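PDB 1M5S: formylmethanofuran--tetrahydromethanopterin formyltransferase from Methanosarcina barkeri, which catalyses the reversible transfer of a formyl group from formylmethanofuran to N5 of tetrahydromethanopterin in methanogenesis from carbon dioxide. Local coordinates for residues L24-T29 against S63-G68; F166-D171 against P272-I277. All coordinates share one frame; numbering follows the deposited sequence.

Interaction 1. Residues L24-T29 against S63-G68; sequences LITAAT and SETPDG
Thr65 meets the end of strand 12-26 with its methyl branch: its CG2 lies 3.9 Å from Leu24 CD2, the two side chains crossing at about a right angle, and about as far from the methyl of Thr26. The hydroxyl on the other branch of Thr65 hydrogen-bonds to the backbone carbonyl of Arg69, which fixes the rotation of the side chain and leaves its carbon side for the strand. At Pro66 the ring meets Leu24 tip to tip. Leu24 CD2 and Pro66 CD are only 3.5 Å apart, tighter than usual carbon contact, and Leu24 reaches this far because its CG stands trans to the backbone N (chi1 173°). The polar part of the contact belongs to Asp67. Thr26 OG1 donates a 2.7 Å hydrogen bond to Asp67 OD2, on the syn side of the carboxylate and 16° out of its plane, while Asp67 OD1 comes to 3.4 Å from Thr26 CG2; the carboxylate thus faces both branches of the threonine. Arg69 ties the two partners together from outside, with NE in a salt bridge to Asp67 OD2 and NH2 hydrogen-bonded to Thr26 OG1, an arrangement expected to stabilise the negative charge of the carboxylate. Gly68 closes a type I turn begun at Thr65, its N bonded to Thr65 O at 3.2 Å. The whole is a loop between antiparallel strands 53-60 and 71-78, folded back against the C-terminal end of strand 12-26, which itself pairs with strand 71-78: a beta-hairpin connection whose turn is pinned to the adjoining strand.

Interaction 2. Residues F166-D171 against P272-I277; sequences FFIFGD and PGVKKI
The Phe169 ring carries the aliphatic chain of Lys276 over one face, with Lys276 CD 4.1 Å above the ring plane and displaced toward the rim, a CH-pi contact. The amino group follows: Lys276 NZ stands 4.9 Å from the ring centroid, 26° off the normal, in an off-centre cation-pi interaction. Bends at chi2 and chi3 (-88° at the latter) turn the lysine over the ring while both side chains run in the same direction; Phe224 and Ile237 also touch this phenylalanine. Ile277 CG2 meets Phe166 at CB, 4.2 Å away, whereas the Phe167 ring leads away to an edge-to-face meeting with Phe224.

The two strands run antiparallel, their axes at 155°. Phe169 and Lys276 form a hydrogen-bonded pair, in which Phe169 N donates to Lys276 O at 2.9 Å. The register then slips by one residue at a beta bulge, so that Phe169 O accepts from Lys275 N (2.8 Å) and Gly170 pairs with Val274. Beyond it, Asp171 N binds Gly273 O at 3.0 Å. On the sheet face of Ile168, the Ile168 CG1 branch lies beside Ile277 CD1 and its CG2 meets Val274 CG1 at 4.1 Å; helix 173-187 covers this side.

A water bridges Asp171 OD2 and Lys275 NZ, whose own separation is 5.1 Å, while Asp171 OD1 bonds to Thr175. The backbone N of Lys276 is buried without a hydrogen-bond partner. The chemistry is therefore divided: an apolar layer under the helix; on the other face a lysine laid over an aromatic ring, its amino group also in a long, weak ion pair with Glu9; and beside the bulge oppositely charged groups linked through a water, an attraction probably weaker than that of a contact salt bridge.

Interaction 1 and interaction 2 lie on opposite sides of the centre of the chain, with their own centres 38 Å apart and their nearest atoms about 23 Å apart, so they do not touch. Strands 12-26 and 147-170, which pair antiparallel, join them: 24-29 covers the C-terminal end of the first and the residues just after it, and 166-171 does the same for the second. One contact joins a loop to a strand end in the N-terminal part of the chain, the other pairs two strands in the proximal lobe. Both also approach other subunits of the homotetramer: Ala28 packs on Thr178 of the second subunit, and Asp171 on Ser172 of the fourth.

Interaction 1. Residues L24-T29 against S63-G68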
loop_
_atom_site.group_PDB
_atom_site.type_symbol
_atom_site.label_atom_id
_atom_site.label_comp_id
_atom_site.label_asym_id
_atom_site.label_seq_id
_atom_site.Cartn_x
_atom_site.Cartn_y
_atom_site.Cartn_z
ATOM N N LEU A 24 -20.299 8.368 -4.038
ATOM C CA LEU A 24 -19.580 7.208 -4.558
ATOM C C LEU A 24 -18.618 7.633 -5.664
ATOM O O LEU A 24 -19.032 8.229 -6.659
ATOM C CB LEU A 24 -20.562 6.179 -5.119
ATOM C CG LEU A 24 -19.994 4.965 -5.853
ATOM C CD1 LEU A 24 -19.135 4.136 -4.918
ATOM C CD2 LEU A 24 -21.127 4.130 -6.387
ATOM N N ILE A 25 -17.323 7.438 -5.427
ATOM C CA ILE A 25 -16.323 7.649 -6.469
ATOM C C ILE A 25 -15.908 6.293 -7.039
ATOM O O ILE A 25 -15.448 5.426 -6.298
ATOM C CB ILE A 25 -15.066 8.378 -5.925
ATOM C CG1 ILE A 25 -15.466 9.685 -5.235
ATOM C CG2 ILE A 25 -14.098 8.692 -7.070
ATOM C CD1 ILE A 25 -14.403 10.244 -4.322
ATOM N N THR A 26 -16.204 6.062 -8.319
ATOM C CA THR A 26 -15.673 4.889 -9.011
ATOM C C THR A 26 -14.468 5.272 -9.853
ATOM O O THR A 26 -14.199 6.462 -10.068
ATOM C CB THR A 26 -16.709 4.209 -9.924
ATOM O OG1 THR A 26 -16.955 5.031 -11.066
ATOM C CG2 THR A 26 -18.024 3.950 -9.171
ATOM N N ALA A 27 -13.682 4.267 -10.229
ATOM C CA ALA A 27 -12.466 4.482 -10.999
ATOM C C ALA A 27 -12.083 3.184 -11.685
ATOM O O ALA A 27 -12.747 2.159 -11.495
ATOM C CB ALA A 27 -11.341 4.957 -10.088
ATOM N N ALA A 28 -11.040 3.241 -12.512
ATOM C CA ALA A 28 -10.635 2.090 -13.315
ATOM C C ALA A 28 -10.228 0.921 -12.420
ATOM O O ALA A 28 -10.547 -0.237 -12.721
ATOM C CB ALA A 28 -9.483 2.474 -14.251
ATOM N N THR A 29 -9.551 1.242 -11.310
ATOM C CA THR A 29 -9.100 0.249 -10.329
ATOM C C THR A 29 -9.319 0.766 -8.910
ATOM O O THR A 29 -9.440 1.975 -8.705
ATOM C CB THR A 29 -7.585 -0.052 -10.476
ATOM O OG1 THR A 29 -6.834 1.106 -10.090
ATOM C CG2 THR A 29 -7.236 -0.430 -11.918
ATOM N N SER A 63 -19.487 -5.159 -7.971
ATOM C CA SER A 63 -20.764 -5.849 -8.090
ATOM C C SER A 63 -21.926 -5.024 -7.541
ATOM O O SER A 63 -23.077 -5.441 -7.634
ATOM C CB SER A 63 -20.697 -7.203 -7.376
ATOM O OG SER A 63 -20.632 -7.040 -5.969
ATOM N N GLU A 64 -21.639 -3.821 -7.049
ATOM C CA GLU A 64 -22.676 -2.997 -6.439
ATOM C C GLU A 64 -22.761 -1.570 -6.982
ATOM O O GLU A 64 -23.679 -0.835 -6.640
ATOM C CB GLU A 64 -22.489 -2.964 -4.919
ATOM C CG GLU A 64 -21.413 -2.002 -4.438
ATOM C CD GLU A 64 -21.244 -2.013 -2.938
ATOM O OE1 GLU A 64 -22.222 -1.708 -2.232
ATOM O OE2 GLU A 64 -20.131 -2.321 -2.462
ATOM N N THR A 65 -21.789 -1.167 -7.795
ATOM C CA THR A 65 -21.741 0.205 -8.306
ATOM C C THR A 65 -22.530 0.342 -9.604
ATOM O O THR A 65 -22.730 -0.642 -10.324
ATOM C CB THR A 65 -20.294 0.664 -8.572
ATOM O OG1 THR A 65 -19.675 -0.232 -9.503
ATOM C CG2 THR A 65 -19.499 0.703 -7.272
ATOM N N PRO A 66 -22.995 1.567 -9.914
ATOM C CA PRO A 66 -23.841 1.836 -11.082
ATOM C C PRO A 66 -23.155 1.444 -12.389
ATOM O O PRO A 66 -23.799 0.931 -13.306
ATOM C CB PRO A 66 -24.072 3.336 -11.009
ATOM C CG PRO A 66 -23.924 3.652 -9.555
ATOM C CD PRO A 66 -22.792 2.789 -9.117
ATOM N N ASP A 67 -21.834 1.609 -12.434
ATOM C CA ASP A 67 -21.054 1.335 -13.637
ATOM C C ASP A 67 -20.235 0.048 -13.565
ATOM O O ASP A 67 -19.421 -0.227 -14.448
ATOM C CB ASP A 67 -20.134 2.529 -13.953
ATOM C CG ASP A 67 -19.116 2.804 -12.862
ATOM O OD1 ASP A 67 -19.108 2.091 -11.835
ATOM O OD2 ASP A 67 -18.326 3.757 -13.032
ATOM N N GLY A 68 -20.444 -0.729 -12.505
ATOM C CA GLY A 68 -19.798 -2.025 -12.403
ATOM C C GLY A 68 -18.300 -1.933 -12.159
ATOM O O GLY A 68 -17.563 -2.895 -12.354
#

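Interaction 2. Residues F166-D171 against P272-I277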
loop_
_atom_site.group_PDB
_atom_site.type_symbol
_atom_site.label_atom_id
_atom_site.label_comp_id
_atom_site.label_asym_id
_atom_site.label_seq_id
_atom_site.Cartn_x
_atom_site.Cartn_y
_atom_site.Cartn_z
ATOM N N PHE A 166 -14.631 6.498 21.052
ATOM C CA PHE A 166 -14.144 5.827 22.252
ATOM C C PHE A 166 -12.639 6.045 22.408
ATOM O O PHE A 166 -11.960 6.452 21.459
ATOM C CB PHE A 166 -14.490 4.330 22.218
ATOM C CG PHE A 166 -13.877 3.584 21.061
ATOM C CD1 PHE A 166 -12.618 2.995 21.183
ATOM C CD2 PHE A 166 -14.559 3.465 19.851
ATOM C CE1 PHE A 166 -12.049 2.301 20.114
ATOM C CE2 PHE A 166 -13.995 2.775 18.778
ATOM C CZ PHE A 166 -12.735 2.193 18.913
ATOM N N PHE A 167 -12.171 5.957 23.649
ATOM C CA PHE A 167 -10.760 6.147 23.983
ATOM C C PHE A 167 -10.094 4.785 24.184
ATOM O O PHE A 167 -10.732 3.837 24.644
ATOM C CB PHE A 167 -10.628 6.961 25.275
ATOM C CG PHE A 167 -10.880 8.438 25.110
ATOM C CD1 PHE A 167 -11.863 8.909 24.255
ATOM C CD2 PHE A 167 -10.140 9.361 25.842
ATOM C CE1 PHE A 167 -12.105 10.276 24.131
ATOM C CE2 PHE A 167 -10.376 10.726 25.723
ATOM C CZ PHE A 167 -11.360 11.181 24.867
ATOM N N ILE A 168 -8.819 4.691 23.820
ATOM C CA ILE A 168 -8.035 3.472 24.011
ATOM C C ILE A 168 -6.813 3.818 24.841
ATOM O O ILE A 168 -5.957 4.597 24.405
ATOM C CB ILE A 168 -7.534 2.866 22.668
ATOM C CG1 ILE A 168 -8.699 2.602 21.719
ATOM C CG2 ILE A 168 -6.797 1.547 22.919
ATOM C CD1 ILE A 168 -8.246 2.337 20.297
ATOM N N PHE A 169 -6.762 3.266 26.051
ATOM C CA PHE A 169 -5.622 3.434 26.955
ATOM C C PHE A 169 -4.664 2.254 26.756
ATOM O O PHE A 169 -5.079 1.098 26.831
ATOM C CB PHE A 169 -6.096 3.445 28.417
ATOM C CG PHE A 169 -6.942 4.633 28.783
ATOM C CD1 PHE A 169 -8.154 4.873 28.139
ATOM C CD2 PHE A 169 -6.551 5.482 29.811
ATOM C CE1 PHE A 169 -8.964 5.937 28.515
ATOM C CE2 PHE A 169 -7.354 6.550 30.196
ATOM C CZ PHE A 169 -8.562 6.777 29.548
ATOM N N GLY A 170 -3.390 2.538 26.518
ATOM C CA GLY A 170 -2.440 1.457 26.334
ATOM C C GLY A 170 -1.229 1.584 27.237
ATOM O O GLY A 170 -0.884 2.690 27.665
ATOM N N ASP A 171 -0.541 0.469 27.473
ATOM C CA ASP A 171 0.685 0.503 28.270
ATOM C C ASP A 171 1.821 1.256 27.578
ATOM O O ASP A 171 2.682 1.842 28.234
ATOM C CB ASP A 171 1.135 -0.918 28.648
ATOM C CG ASP A 171 1.380 -1.820 27.444
ATOM O OD1 ASP A 171 1.161 -1.414 26.287
ATOM O OD2 ASP A 171 1.824 -2.960 27.671
ATOM N N PRO A 272 -2.634 -6.879 22.814
ATOM C CA PRO A 272 -2.113 -7.045 24.178
ATOM C C PRO A 272 -1.516 -5.755 24.733
ATOM O O PRO A 272 -0.811 -5.032 24.024
ATOM C CB PRO A 272 -1.056 -8.146 24.030
ATOM C CG PRO A 272 -0.681 -8.119 22.567
ATOM C CD PRO A 272 -1.963 -7.786 21.863
ATOM N N GLY A 273 -1.883 -5.428 25.966
ATOM C CA GLY A 273 -1.336 -4.253 26.620
ATOM C C GLY A 273 -2.354 -3.138 26.745
ATOM O O GLY A 273 -2.107 -2.142 27.426
ATOM N N VAL A 274 -3.455 -3.255 26.006
ATOM C CA VAL A 274 -4.554 -2.305 26.129
ATOM C C VAL A 274 -5.129 -2.445 27.533
ATOM O O VAL A 274 -5.301 -3.558 28.024
ATOM C CB VAL A 274 -5.651 -2.578 25.084
ATOM C CG1 VAL A 274 -6.864 -1.699 25.355
ATOM C CG2 VAL A 274 -5.108 -2.321 23.685
ATOM N N LYS A 275 -5.279 -1.315 28.221
ATOM C CA LYS A 275 -5.633 -1.300 29.641
ATOM C C LYS A 275 -7.096 -0.952 29.894
ATOM O O LYS A 275 -7.715 -1.483 30.814
ATOM C CB LYS A 275 -4.738 -0.319 30.398
ATOM C CG LYS A 275 -3.267 -0.711 30.411
ATOM C CD LYS A 275 -3.095 -2.131 30.920
ATOM C CE LYS A 275 -1.643 -2.551 30.892
ATOM N NZ LYS A 275 -1.494 -3.951 31.356
ATOM N N LYS A 276 -7.647 -0.069 29.070
ATOM C CA LYS A 276 -8.999 0.429 29.281
ATOM C C LYS A 276 -9.579 1.032 28.008
ATOM O O LYS A 276 -8.853 1.606 27.192
ATOM C CB LYS A 276 -8.999 1.484 30.392
ATOM C CG LYS A 276 -10.387 1.829 30.920
ATOM C CD LYS A 276 -10.479 3.277 31.358
ATOM C CE LYS A 276 -10.057 3.453 32.791
ATOM N NZ LYS A 276 -10.330 4.839 33.253
ATOM N N ILE A 277 -10.882 0.845 27.824
ATOM C CA ILE A 277 -11.649 1.585 26.828
ATOM C C ILE A 277 -12.504 2.616 27.554
ATOM O O ILE A 277 -13.230 2.283 28.493
ATOM C CB ILE A 277 -12.603 0.660 26.020
ATOM C CG1 ILE A 277 -11.804 -0.404 25.252
ATOM C CG2 ILE A 277 -13.493 1.502 25.103
ATOM C CD1 ILE A 277 -10.855 0.150 24.204
HETATM O O HOH W 1 1.299 -4.046 30.257
#